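Local coordinates for silicatein alpha (Tethya aurantium, PDB 6ZQ3), which probably directs silica formation in the spicules of a marine sponge, using the fold of a papain-family cysteine peptidase, at residues Arg9-Val14 with Asn39-Gly44; Ser30-Leu35 with Leu49-Ile54; Val152-Arg157 with Tyr204-Ile209. All coordinates share one frame; numbering follows the deposited sequence.

Contact 1: Arg9-Val14 with Asn39-Gly44; sequences RTKGAV and NALATG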
loop_
_atom_site.group_PDB
_atom_site.type_symbol
_atom_site.label_atom_id
_atom_site.label_comp_id
_atom_site.label_asym_id
_atom_site.label_seq_id
_atom_site.Cartn_x
_atom_site.Cartn_y
_atom_site.Cartn_z
ATOM N N ARG A 9 3.769 12.217 5.725
ATOM C CA ARG A 9 5.046 12.861 5.438
ATOM C C ARG A 9 5.387 13.900 6.497
ATOM O O ARG A 9 6.549 14.273 6.656
ATOM C CB ARG A 9 5.040 13.517 4.087
ATOM C CG ARG A 9 5.069 12.525 2.957
ATOM C CD ARG A 9 4.947 13.246 1.634
ATOM N NE ARG A 9 3.668 13.948 1.531
ATOM C CZ ARG A 9 3.216 14.516 0.421
ATOM N NH1 ARG A 9 3.945 14.480 -0.696
ATOM N NH2 ARG A 9 2.025 15.111 0.427
ATOM N N THR A 10 4.380 14.369 7.215
ATOM C CA THR A 10 4.601 15.270 8.335
ATOM C C THR A 10 5.436 14.626 9.445
ATOM O O THR A 10 6.127 15.324 10.187
ATOM C CB THR A 10 3.253 15.730 8.888
ATOM O OG1 THR A 10 2.649 16.575 7.909
ATOM C CG2 THR A 10 3.424 16.520 10.114
ATOM N N LYS A 11 5.360 13.297 9.549
ATOM C CA LYS A 11 6.129 12.534 10.516
ATOM C C LYS A 11 7.299 11.763 9.884
ATOM O O LYS A 11 7.890 10.886 10.521
ATOM C CB LYS A 11 5.187 11.595 11.265
ATOM C CG LYS A 11 4.924 12.030 12.698
ATOM C CD LYS A 11 6.161 11.786 13.544
ATOM C CE LYS A 11 5.856 11.805 15.033
ATOM N NZ LYS A 11 6.920 11.059 15.771
ATOM N N GLY A 12 7.644 12.110 8.641
ATOM C CA GLY A 12 8.701 11.405 7.891
ATOM C C GLY A 12 8.461 9.905 7.693
ATOM O O GLY A 12 9.411 9.123 7.645
ATOM N N ALA A 13 7.194 9.521 7.553
ATOM C CA ALA A 13 6.782 8.133 7.526
ATOM C C ALA A 13 6.447 7.603 6.127
ATOM O O ALA A 13 5.908 6.495 6.017
ATOM C CB ALA A 13 5.561 7.961 8.435
ATOM N N VAL A 14 6.706 8.389 5.071
ATOM C CA VAL A 14 6.383 7.990 3.683
ATOM C C VAL A 14 7.564 8.190 2.742
ATOM O O VAL A 14 8.103 9.275 2.680
ATOM C CB VAL A 14 5.205 8.810 3.097
ATOM C CG1 VAL A 14 4.978 8.442 1.631
ATOM C CG2 VAL A 14 3.915 8.609 3.904
ATOM N N ASN A 39 7.154 1.233 10.535
ATOM C CA ASN A 39 8.521 1.073 10.931
ATOM C C ASN A 39 9.211 2.413 11.151
ATOM O O ASN A 39 9.937 2.586 12.102
ATOM C CB ASN A 39 9.263 0.282 9.849
ATOM C CG ASN A 39 10.726 0.112 10.171
ATOM O OD1 ASN A 39 11.083 -0.640 11.083
ATOM N ND2 ASN A 39 11.584 0.842 9.458
ATOM N N ALA A 40 8.980 3.351 10.245
ATOM C CA ALA A 40 9.564 4.661 10.310
ATOM C C ALA A 40 9.091 5.470 11.535
ATOM O O ALA A 40 9.863 6.195 12.151
ATOM C CB ALA A 40 9.229 5.402 9.034
ATOM N N LEU A 41 7.809 5.355 11.835
ATOM C CA LEU A 41 7.184 5.897 13.040
ATOM C C LEU A 41 7.757 5.338 14.335
ATOM O O LEU A 41 8.077 6.091 15.242
ATOM C CB LEU A 41 5.684 5.545 13.022
ATOM C CG LEU A 41 4.624 6.551 12.635
ATOM C CD1 LEU A 41 5.180 7.668 11.794
ATOM C CD2 LEU A 41 3.487 5.807 11.951
ATOM N N ALA A 42 7.827 4.013 14.432
ATOM C CA ALA A 42 8.358 3.343 15.609
ATOM C C ALA A 42 9.848 3.592 15.790
ATOM O O ALA A 42 10.278 4.074 16.830
ATOM C CB ALA A 42 8.104 1.843 15.513
ATOM N N THR A 43 10.628 3.248 14.768
ATOM C CA THR A 43 12.080 3.346 14.833
ATOM C C THR A 43 12.569 4.783 14.720
ATOM O O THR A 43 13.685 5.073 15.116
ATOM C CB THR A 43 12.794 2.510 13.723
ATOM O OG1 THR A 43 12.517 3.059 12.435
ATOM C CG2 THR A 43 12.371 1.027 13.733
ATOM N N GLY A 44 11.757 5.674 14.157
ATOM C CA GLY A 44 12.169 7.060 13.901
ATOM C C GLY A 44 13.000 7.277 12.639
ATOM O O GLY A 44 13.405 8.407 12.349
HETATM O O HOH W 1 8.022 8.559 15.819
#
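A small apolar patch, with one water bridging beside it, joins the turn through Lys11 to Ala13 to the C-terminal end of helix 26-43, the long helix that in papain relatives carries the catalytic nucleophile at its other end. Leu41 does most of the touching: its CD1 sits 3.4 Å from Ala13 CB, methyl to methyl, and 4.0 Å from Lys11 CB. The modelled torsions of the leucine (chi1 -102°, chi2 22°) carry CD1 toward the turn. One residue earlier on the helix, Ala40 CB rests 4.0 Å from Ala13 CA and 4.0 Å from Gly12 O. Lys11 kinks at chi2 (-72°) and carries its amine past the leucine, where NZ donates to a water at 2.7 Å; the same water donates to the carbonyl oxygen of Leu41. The helix finishes just beyond: Thr43 OG1 and Thr43 N grip the Asn39 carbonyl from opposite faces of its plane, and Gly44 leaves the helix with positive phi. Ala13 and Leu41 both pack on Trp8, which follows strand 6-7, while Ala40 meets Leu46 and Val14 lies against Tyr196 of strand 196-200.

Contact 2: Ser30-Leu35 with Leu49-Ile54; sequences SAMGAL and LSEQNI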
loop_
_atom_site.group_PDB
_atom_site.type_symbol
_atom_site.label_atom_id
_atom_site.label_comp_id
_atom_site.label_asym_id
_atom_site.label_seq_id
_atom_site.Cartn_x
_atom_site.Cartn_y
_atom_site.Cartn_z
ATOM N N SER A 30 1.792 -1.799 -2.161
ATOM C CA SER A 30 0.856 -1.373 -1.129
ATOM C C SER A 30 1.189 -1.929 0.284
ATOM O O SER A 30 1.080 -1.200 1.282
ATOM C CB SER A 30 -0.544 -1.817 -1.513
ATOM O OG SER A 30 -1.417 -1.626 -0.425
ATOM N N ALA A 31 1.583 -3.206 0.360
ATOM C CA ALA A 31 1.925 -3.828 1.636
ATOM C C ALA A 31 3.194 -3.264 2.279
ATOM O O ALA A 31 3.196 -2.988 3.489
ATOM C CB ALA A 31 2.050 -5.330 1.471
ATOM N N MET A 32 4.241 -3.079 1.461
ATOM C CA MET A 32 5.530 -2.514 1.888
ATOM C C MET A 32 5.429 -1.079 2.326
ATOM O O MET A 32 6.109 -0.663 3.266
ATOM C CB MET A 32 6.545 -2.607 0.747
ATOM C CG MET A 32 6.957 -4.033 0.428
ATOM S SD MET A 32 7.699 -4.903 1.848
ATOM C CE MET A 32 6.265 -5.583 2.688
ATOM N N GLY A 33 4.585 -0.327 1.627
ATOM C CA GLY A 33 4.273 1.034 1.965
ATOM C C GLY A 33 3.733 1.193 3.372
ATOM O O GLY A 33 4.261 2.006 4.148
ATOM N N ALA A 34 2.693 0.435 3.728
ATOM C CA ALA A 34 2.233 0.446 5.115
ATOM C C ALA A 34 3.357 0.052 6.081
ATOM O O ALA A 34 3.609 0.747 7.053
ATOM C CB ALA A 34 0.996 -0.417 5.312
ATOM N N LEU A 35 4.077 -1.014 5.791
ATOM C CA LEU A 35 5.178 -1.466 6.683
ATOM C C LEU A 35 6.275 -0.396 6.875
ATOM O O LEU A 35 6.876 -0.305 7.949
ATOM C CB LEU A 35 5.862 -2.699 6.096
ATOM C CG LEU A 35 6.272 -3.872 6.976
ATOM C CD1 LEU A 35 7.322 -4.669 6.208
ATOM C CD2 LEU A 35 6.795 -3.516 8.367
ATOM N N LEU A 49 11.812 -0.248 1.796
ATOM C CA LEU A 49 11.736 -1.723 1.881
ATOM C C LEU A 49 11.515 -2.346 0.496
ATOM O O LEU A 49 11.133 -1.644 -0.450
ATOM C CB LEU A 49 10.611 -2.165 2.816
ATOM C CG LEU A 49 10.774 -1.762 4.279
ATOM C CD1 LEU A 49 9.522 -2.184 5.020
ATOM C CD2 LEU A 49 12.043 -2.363 4.896
ATOM N N SER A 50 11.750 -3.655 0.375
ATOM C CA SER A 50 11.816 -4.272 -0.943
ATOM C C SER A 50 10.551 -5.023 -1.381
ATOM O O SER A 50 10.198 -6.068 -0.838
ATOM C CB SER A 50 12.998 -5.204 -1.026
ATOM O OG SER A 50 13.000 -5.800 -2.306
ATOM N N GLU A 51 9.900 -4.478 -2.403
ATOM C CA GLU A 51 8.752 -5.094 -3.022
ATOM C C GLU A 51 9.171 -6.282 -3.877
ATOM O O GLU A 51 8.349 -7.149 -4.182
ATOM C CB GLU A 51 8.062 -4.091 -3.931
ATOM C CG GLU A 51 7.475 -2.885 -3.226
ATOM C CD GLU A 51 8.448 -1.730 -3.069
ATOM O OE1 GLU A 51 9.542 -1.796 -3.672
ATOM O OE2 GLU A 51 8.116 -0.766 -2.333
ATOM N N GLN A 52 10.427 -6.295 -4.316
ATOM C CA GLN A 52 10.936 -7.366 -5.141
ATOM C C GLN A 52 11.029 -8.634 -4.297
ATOM O O GLN A 52 10.754 -9.767 -4.769
ATOM C CB GLN A 52 12.311 -6.947 -5.664
ATOM C CG GLN A 52 12.916 -7.872 -6.715
ATOM C CD GLN A 52 12.016 -8.138 -7.900
ATOM O OE1 GLN A 52 11.343 -7.249 -8.403
ATOM N NE2 GLN A 52 12.009 -9.383 -8.362
ATOM N N ASN A 53 11.426 -8.425 -3.038
ATOM C CA ASN A 53 11.511 -9.501 -2.045
ATOM C C ASN A 53 10.180 -10.225 -1.957
ATOM O O ASN A 53 10.143 -11.447 -2.015
ATOM C CB ASN A 53 11.887 -8.903 -0.684
ATOM C CG ASN A 53 12.384 -9.922 0.287
ATOM O OD1 ASN A 53 13.023 -9.578 1.270
ATOM N ND2 ASN A 53 12.095 -11.182 0.026
ATOM N N ILE A 54 9.098 -9.453 -1.850
ATOM C CA ILE A 54 7.758 -10.000 -1.728
ATOM C C ILE A 54 7.355 -10.692 -3.026
ATOM O O ILE A 54 6.684 -11.731 -3.007
ATOM C CB ILE A 54 6.706 -8.909 -1.419
ATOM C CG1 ILE A 54 6.630 -8.606 0.069
ATOM C CG2 ILE A 54 5.325 -9.372 -1.813
ATOM C CD1 ILE A 54 7.878 -7.990 0.636
#
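Ser50 OG is gripped several times over: it accepts from Asn53 N at 3.1 Å, accepts weakly from Gln52 N, and is also hydrogen-bonded to the Tyr90 carbonyl. Ser50 is thus the N-cap of helix 51-57, which packs against the long helix 26-43 in the helical domain of the papain fold. The carbonyl oxygen of Ser50 lies beside the methionine of that long helix, with Ser50 O 3.8 Å from Met32 SD. Met32 makes most of the contact from helix 26-43. Bends at chi2 (-59°) and chi3 (87°) fold its chain so that the sulfur and CE meet Ile54 tip to tip, with Met32 CE 3.6 Å from Ile54 CD1. Glu51 runs past the methionine in the opposite direction, its CG 3.9 Å from Met32 CG, and the aliphatic part lines the core while OE2 pairs with Lys18 in a salt bridge. All the touching residues are buried, and no hydrogen bond crosses between the two segments. Val84 of strand 84-85 is touched by Met32, Leu35, Leu49 and Ile54 alike, so strand and helices close on one apolar core. One turn on from Met32, Leu35 crosses Leu49 at about a right angle, with Leu35 CD1 3.5 Å from Leu49 CD1.

Contact 3: Val152-Arg157 with Tyr204-Ile209; sequences VYDSSR and YNQCGI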
loop_
_atom_site.group_PDB
_atom_site.type_symbol
_atom_site.label_atom_id
_atom_site.label_comp_id
_atom_site.label_asym_id
_atom_site.label_seq_id
_atom_site.Cartn_x
_atom_site.Cartn_y
_atom_site.Cartn_z
ATOM N N VAL A 152 -10.279 15.653 -6.987
ATOM C CA VAL A 152 -10.859 14.558 -6.193
ATOM C C VAL A 152 -11.604 13.593 -7.111
ATOM O O VAL A 152 -12.549 13.967 -7.786
ATOM C CB VAL A 152 -11.814 15.075 -5.077
ATOM C CG1 VAL A 152 -12.625 13.941 -4.458
ATOM C CG2 VAL A 152 -11.034 15.797 -3.980
ATOM N N TYR A 153 -11.160 12.348 -7.115
ATOM C CA TYR A 153 -11.792 11.290 -7.876
ATOM C C TYR A 153 -13.098 10.957 -7.189
ATOM O O TYR A 153 -13.139 10.687 -5.978
ATOM C CB TYR A 153 -10.872 10.085 -7.898
ATOM C CG TYR A 153 -11.301 8.948 -8.778
ATOM C CD1 TYR A 153 -11.073 8.991 -10.137
ATOM C CD2 TYR A 153 -11.885 7.789 -8.239
ATOM C CE1 TYR A 153 -11.439 7.939 -10.957
ATOM C CE2 TYR A 153 -12.251 6.729 -9.056
ATOM C CZ TYR A 153 -12.013 6.814 -10.412
ATOM O OH TYR A 153 -12.365 5.779 -11.243
ATOM N N ASP A 154 -14.171 10.991 -7.962
ATOM C CA ASP A 154 -15.515 10.871 -7.423
ATOM C C ASP A 154 -16.332 10.228 -8.519
ATOM O O ASP A 154 -16.964 10.911 -9.315
ATOM C CB ASP A 154 -16.032 12.262 -7.069
ATOM C CG ASP A 154 -17.215 12.242 -6.118
ATOM O OD1 ASP A 154 -17.875 11.196 -5.915
ATOM O OD2 ASP A 154 -17.477 13.320 -5.566
ATOM N N SER A 155 -16.253 8.906 -8.578
ATOM C CA SER A 155 -16.723 8.129 -9.707
ATOM C C SER A 155 -18.122 7.585 -9.425
ATOM O O SER A 155 -18.419 7.100 -8.336
ATOM C CB SER A 155 -15.741 6.978 -9.986
ATOM O OG SER A 155 -16.158 6.127 -11.052
ATOM N N SER A 156 -18.968 7.668 -10.438
ATOM C CA SER A 156 -20.328 7.161 -10.384
ATOM C C SER A 156 -20.359 5.657 -10.692
ATOM O O SER A 156 -21.194 4.934 -10.169
ATOM C CB SER A 156 -21.194 7.927 -11.402
ATOM O OG SER A 156 -20.685 9.241 -11.627
ATOM N N ARG A 157 -19.439 5.198 -11.543
ATOM C CA ARG A 157 -19.419 3.797 -12.012
ATOM C C ARG A 157 -18.606 2.804 -11.124
ATOM O O ARG A 157 -18.523 1.624 -11.444
ATOM C CB ARG A 157 -18.916 3.763 -13.473
ATOM N N TYR A 204 -19.983 6.610 1.358
ATOM C CA TYR A 204 -20.491 5.253 1.487
ATOM C C TYR A 204 -19.550 4.238 0.830
ATOM O O TYR A 204 -19.982 3.321 0.131
ATOM C CB TYR A 204 -21.892 5.189 0.872
ATOM C CG TYR A 204 -22.746 4.050 1.375
ATOM C CD1 TYR A 204 -23.291 4.082 2.656
ATOM C CD2 TYR A 204 -23.036 2.958 0.549
ATOM C CE1 TYR A 204 -24.090 3.047 3.118
ATOM C CE2 TYR A 204 -23.834 1.916 0.986
ATOM C CZ TYR A 204 -24.357 1.953 2.275
ATOM O OH TYR A 204 -25.147 0.900 2.715
ATOM N N ASN A 205 -18.255 4.416 1.076
ATOM C CA ASN A 205 -17.231 3.478 0.654
ATOM C C ASN A 205 -17.127 3.364 -0.857
ATOM O O ASN A 205 -17.166 2.264 -1.422
ATOM C CB ASN A 205 -17.443 2.091 1.288
ATOM C CG ASN A 205 -16.275 1.155 1.028
ATOM O OD1 ASN A 205 -15.121 1.582 1.022
ATOM N ND2 ASN A 205 -16.568 -0.118 0.775
ATOM N N GLN A 206 -16.966 4.522 -1.491
ATOM C CA GLN A 206 -16.834 4.617 -2.919
ATOM C C GLN A 206 -15.530 3.938 -3.367
ATOM O O GLN A 206 -14.490 4.164 -2.757
ATOM C CB GLN A 206 -16.841 6.096 -3.319
ATOM C CG GLN A 206 -16.983 6.327 -4.808
ATOM C CD GLN A 206 -16.801 7.774 -5.177
ATOM O OE1 GLN A 206 -15.828 8.135 -5.836
ATOM N NE2 GLN A 206 -17.729 8.617 -4.753
ATOM N N CYS A 207 -15.619 3.103 -4.413
ATOM C CA CYS A 207 -14.499 2.328 -4.982
ATOM C C CYS A 207 -13.979 1.199 -4.065
ATOM O O CYS A 207 -12.937 0.554 -4.345
ATOM C CB CYS A 207 -13.367 3.270 -5.417
ATOM S SG CYS A 207 -13.930 4.491 -6.638
ATOM N N GLY A 208 -14.728 0.958 -2.990
ATOM C CA GLY A 208 -14.409 -0.080 -2.029
ATOM C C GLY A 208 -13.107 0.185 -1.322
ATOM O O GLY A 208 -12.349 -0.746 -1.075
ATOM N N ILE A 209 -12.848 1.453 -1.003
ATOM C CA ILE A 209 -11.599 1.845 -0.349
ATOM C C ILE A 209 -11.430 1.257 1.071
ATOM O O ILE A 209 -10.302 1.044 1.542
ATOM C CB ILE A 209 -11.444 3.390 -0.326
ATOM C CG1 ILE A 209 -9.979 3.776 -0.149
ATOM C CG2 ILE A 209 -12.299 4.032 0.757
ATOM C CD1 ILE A 209 -9.793 5.243 0.086
HETATM O O HOH W 2 -13.212 7.687 -4.820
#
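The Tyr153 ring receives the sulfur of Cys207 at its edge, in the ring plane, with SG 3.7 Å from Tyr153 CE2 and 5.0 Å from the ring centroid. This is a sulfur-aromatic contact made side-on, not over a face. The other flat groups are the Asp154 carboxylate and the Gln206 amide: their side chains cross at about a right angle, yet the planes are only 24° apart. Gln206 NE2, with its partner close to the amide plane, donates to Asp154 OD1 at 2.8 Å, on the anti side and clearly tilted out of the carboxylate plane. At the other end of the amide, OE1 accepts from Ser155 N at 2.9 Å, with that donor 57° above the carbonyl plane. A water donates to the same OE1 at 2.8 Å and also to Tyr153 O. Since NE2 is held by Asp154 and OE1 by Ser155 N, the amide is bonded at both ends, which should fix its rotation. With CG anti to the backbone N (chi1 -169°) and the chain extended beyond it, Gln206 reaches across to the backbone of Ser155. Tyr153 and Cys207 both touch Met199 of strand 196-200, with which strand 152-153 pairs in parallel. Cys207 is disulfide-bonded to Cys158, just past the first segment; such a disulfide, tying two loops beside the sheet, is characteristic of the beta-rich domain of papain-like peptidases.

Contacts 1 and 2 share helix 26-43, their centres about 15 Å apart, and their segments alternate along the chain: 9-14, 30-35, 39-44, 49-54. Contact 2 packs the middle of that helix into a buried core, whereas contact 1 brings its last turn against the early chain near strand 6-7, which pairs with strand 165-173 of the mixed sheet. Contact 3 comes later in sequence, its centre about 25 Å from that of contact 2 and 28 Å from that of contact 1, without touching either. Contacts 2 and 3 lie on opposite sides of the chain's centre, consistent with the helical and beta-rich halves of a papain fold, between which relatives hold their active-site cleft.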